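Local structure of 4-oxalocrotonase tautomerase isozyme (4FDX) at residues B[23-26]-B[27-30]; B[11-14]-B[15-19]. The protein belongs to the tautomerase family of small beta-alpha-beta proteins and forms an assembly of six chains. One frame throughout, in Å; residues are numbered along the deposited sequence.

How the contacts relate
Contact 2 (11-14 with 15-19) holds the first turn of helix 13-31 and contact 1 (23-26 with 27-30) its last turns, with centres about 17 Å apart on the same helix of the beta-alpha-beta unit. Both share the helical backbone bonds. Contact 2 is a surface contact, four of its eight touching residues being exposed; it adds weak bonds to the Q15 amide and a methyl laid on the R17 guanidinium. Contact 1 is partly buried: I23 and V27 face the sheet and the second subunit, and T30 OG1 adds a side-chain bond. At the second subunit T30 packs on A19 of the other copy, and Q15, N18 and A19 pack on T30 of that copy.

Contact 1: B[23-26]-B[27-30]; sequences ITEA and VVRT
The carbonyl oxygen of A26 is gripped twice by T30, through the side chain and through the backbone. T30 OG1 donates to A26 O at 2.8 Å and T30 N donates to the same A26 O at 3.1 Å, and the two donors come from opposite faces of the carbonyl plane. The hydroxyl can do this because chi1 of 58° sets OG1 between the backbone N and the carbonyl carbon, turned back over the preceding turn. Two residues earlier V28 N meets T24 O nearly straight, at 2.9 Å with an N-H...O angle of 175°, while V27 N bonds to I23 O and adds a weak i to i+3 bond to T24 O. The i to i+4 bonds V27-I23, V28-T24 and T30-A26 belong to helix 13-31, which connects the parallel strands 2-8 and 39-45 in a beta-alpha-beta crossover. Its buried side carries I23 and V27, whose CG2 methyls stand 4.5 Å apart and which both reach I3 of strand 2-8; I23 and V27 also pack on V27 and I23 of the second subunit. In V28, CG1 lies anti to the backbone N (chi1 169°), which leaves CG2 beside that N and 3.3 Å from T24 O. T24 turns its own hydroxyl to V20 O. On the exposed side R29 N makes the bond to E25 O, at 3.0 Å; the R29 chain bends at chi3, and NH1 only lies near, 3.6 Å from E25 O. The E25 carboxylate lies alongside V28 instead, its OE1 6.3 Å from R29 NH1.

Contact 2: B[11-14]-B[15-19]; sequences RTVE and QKRNA
V13 CG1 lies over one face of the R17 guanidinium, offset toward the rim; at 3.2 Å from R17 CZ the approach is unusually tight and its exact distance doubtful. V13 CG1 stands anti to the backbone N (chi1 159°), which puts this methyl rather than CG2 on the guanidinium. R17 is extended from CG to NE, with M59 of the third subunit also packing on it. The R11 guanidinium meets Q15 at its edge: Q15 CD lies in its plane and the two flat groups are 62° apart. R11 NH1 and Q15 NE2, 3.3 Å apart, are both donors and cannot bond each other; the NH1 bond goes to L31 O of the second subunit. Q15 OE1 takes weak bonds from T12 N at 3.3 Å and T12 OG1 at 3.4 Å. T12 is the N-cap residue of helix 13-31 in the beta-alpha-beta unit, although its side chain makes no capping bond. Its carbonyl opens the helical pattern, accepting K16 N at 3.1 Å in the carbonyl plane; R17 N follows to V13 O and N18 N to E14 O. K16 stretches past T12 O, and its NZ forms a salt bridge with E44 of the same chain and a hydrogen bond with H49 of the third subunit.

Contact 1: B[23-26]-B[27-30]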
# COMPACT_ATOMS: atom_id res chain seq x y z
N ILE B 23 12.26 11.64 -9.49
CA ILE B 23 10.92 11.74 -8.84
C ILE B 23 10.97 12.72 -7.69
O ILE B 23 10.06 13.54 -7.49
CB ILE B 23 10.38 10.33 -8.39
CG1 ILE B 23 10.08 9.50 -9.64
CG2 ILE B 23 9.12 10.47 -7.50
CD1 ILE B 23 9.88 7.99 -9.36
N THR B 24 12.01 12.65 -6.88
CA THR B 24 12.13 13.55 -5.72
C THR B 24 12.12 15.00 -6.15
O THR B 24 11.34 15.77 -5.64
CB THR B 24 13.42 13.23 -4.94
OG1 THR B 24 13.27 11.86 -4.41
CG2 THR B 24 13.58 14.14 -3.74
N GLU B 25 12.95 15.33 -7.14
CA GLU B 25 13.00 16.73 -7.60
C GLU B 25 11.68 17.17 -8.25
O GLU B 25 11.30 18.34 -8.05
CB GLU B 25 14.22 16.87 -8.52
CG GLU B 25 15.55 16.71 -7.76
CD GLU B 25 15.73 17.59 -6.50
OE1 GLU B 25 15.16 18.69 -6.39
OE2 GLU B 25 16.44 17.15 -5.58
N ALA B 26 10.97 16.26 -8.93
CA ALA B 26 9.64 16.54 -9.51
C ALA B 26 8.69 16.96 -8.39
O ALA B 26 7.95 17.92 -8.55
CB ALA B 26 9.10 15.33 -10.28
N VAL B 27 8.75 16.25 -7.25
CA VAL B 27 7.81 16.46 -6.11
C VAL B 27 8.21 17.79 -5.42
O VAL B 27 7.34 18.62 -5.16
CB VAL B 27 7.89 15.25 -5.18
CG1 VAL B 27 7.24 15.57 -3.82
CG2 VAL B 27 7.13 14.10 -5.83
N VAL B 28 9.51 17.96 -5.15
CA VAL B 28 10.01 19.20 -4.53
C VAL B 28 9.48 20.42 -5.33
O VAL B 28 8.91 21.35 -4.74
CB VAL B 28 11.54 19.15 -4.50
CG1 VAL B 28 12.11 20.54 -4.13
CG2 VAL B 28 12.03 18.17 -3.45
N ARG B 29 9.59 20.39 -6.67
CA ARG B 29 9.31 21.56 -7.50
C ARG B 29 7.84 21.84 -7.57
O ARG B 29 7.41 22.99 -7.41
CB ARG B 29 9.92 21.38 -8.89
CG ARG B 29 9.58 22.62 -9.70
CD ARG B 29 10.13 22.55 -11.12
NE ARG B 29 9.67 21.40 -11.89
CZ ARG B 29 10.31 20.23 -11.95
NH1 ARG B 29 11.42 20.01 -11.23
NH2 ARG B 29 9.82 19.27 -12.70
N THR B 30 7.02 20.81 -7.75
CA THR B 30 5.59 20.94 -8.04
C THR B 30 4.74 21.06 -6.77
O THR B 30 3.62 21.65 -6.81
CB THR B 30 5.01 19.78 -8.86
OG1 THR B 30 5.22 18.52 -8.20
CG2 THR B 30 5.67 19.76 -10.22

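Contact 2: B[11-14]-B[15-19]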
# COMPACT_ATOMS: atom_id res chain seq x y z
N ARG B 11 15.42 -4.19 -13.22
CA ARG B 11 16.12 -2.88 -13.50
C ARG B 11 17.44 -2.71 -12.80
O ARG B 11 17.64 -3.23 -11.70
CB ARG B 11 15.24 -1.73 -13.10
CG ARG B 11 13.96 -1.94 -13.83
CD ARG B 11 13.48 -0.62 -14.17
NE ARG B 11 12.29 -0.69 -15.01
CZ ARG B 11 12.25 -0.24 -16.26
NH1 ARG B 11 13.36 0.25 -16.86
NH2 ARG B 11 11.11 -0.31 -16.93
N THR B 12 18.33 -1.98 -13.46
CA THR B 12 19.68 -1.84 -12.91
C THR B 12 19.62 -0.77 -11.79
O THR B 12 18.69 0.10 -11.78
CB THR B 12 20.82 -1.78 -14.02
OG1 THR B 12 20.34 -0.99 -15.10
CG2 THR B 12 21.36 -3.34 -14.72
N VAL B 13 20.47 -0.91 -10.81
CA VAL B 13 20.58 -0.01 -9.69
C VAL B 13 20.66 1.42 -10.19
O VAL B 13 20.06 2.31 -9.57
CB VAL B 13 21.83 -0.38 -8.80
CG1 VAL B 13 22.25 0.80 -7.97
CG2 VAL B 13 21.43 -1.49 -7.85
N GLU B 14 21.46 1.67 -11.23
CA GLU B 14 21.56 3.05 -11.77
C GLU B 14 20.24 3.63 -12.18
O GLU B 14 19.98 4.80 -11.87
CB GLU B 14 22.45 3.14 -13.01
CG GLU B 14 23.92 3.17 -12.70
CD GLU B 14 24.53 1.78 -12.55
OE1 GLU B 14 23.83 0.74 -12.72
OE2 GLU B 14 25.73 1.75 -12.18
N GLN B 15 19.39 2.85 -12.83
CA GLN B 15 18.10 3.37 -13.28
C GLN B 15 17.22 3.66 -12.08
O GLN B 15 16.55 4.68 -12.02
CB GLN B 15 17.37 2.31 -14.13
CG GLN B 15 17.74 2.33 -15.56
CD GLN B 15 17.07 1.19 -16.30
OE1 GLN B 15 17.20 0.01 -15.90
NE2 GLN B 15 16.35 1.53 -17.37
N LYS B 16 17.23 2.76 -11.10
CA LYS B 16 16.45 2.99 -9.83
C LYS B 16 16.96 4.28 -9.18
O LYS B 16 16.16 5.09 -8.68
CB LYS B 16 16.60 1.77 -8.89
CG LYS B 16 15.87 0.51 -9.39
CD LYS B 16 16.42 -0.63 -8.55
CE LYS B 16 15.80 -1.96 -8.85
NZ LYS B 16 16.32 -2.93 -7.86
N ARG B 17 18.28 4.48 -9.09
CA ARG B 17 18.84 5.68 -8.44
C ARG B 17 18.45 6.93 -9.24
O ARG B 17 18.06 7.96 -8.64
CB ARG B 17 20.37 5.58 -8.39
CG ARG B 17 20.85 4.61 -7.27
CD ARG B 17 22.37 4.73 -7.22
NE ARG B 17 22.88 3.60 -6.47
CZ ARG B 17 24.12 3.10 -6.69
NH1 ARG B 17 24.93 3.68 -7.61
NH2 ARG B 17 24.55 2.01 -6.03
N ASN B 18 18.52 6.86 -10.56
CA ASN B 18 18.09 8.04 -11.36
C ASN B 18 16.60 8.31 -11.18
O ASN B 18 16.25 9.47 -11.03
CB ASN B 18 18.40 7.85 -12.86
CG ASN B 18 19.91 7.77 -13.12
OD1 ASN B 18 20.72 8.34 -12.38
ND2 ASN B 18 20.30 7.09 -14.27
N ALA B 19 15.77 7.26 -11.16
CA ALA B 19 14.33 7.49 -10.90
C ALA B 19 14.08 8.15 -9.55
O ALA B 19 13.25 9.04 -9.46
CB ALA B 19 13.59 6.13 -11.03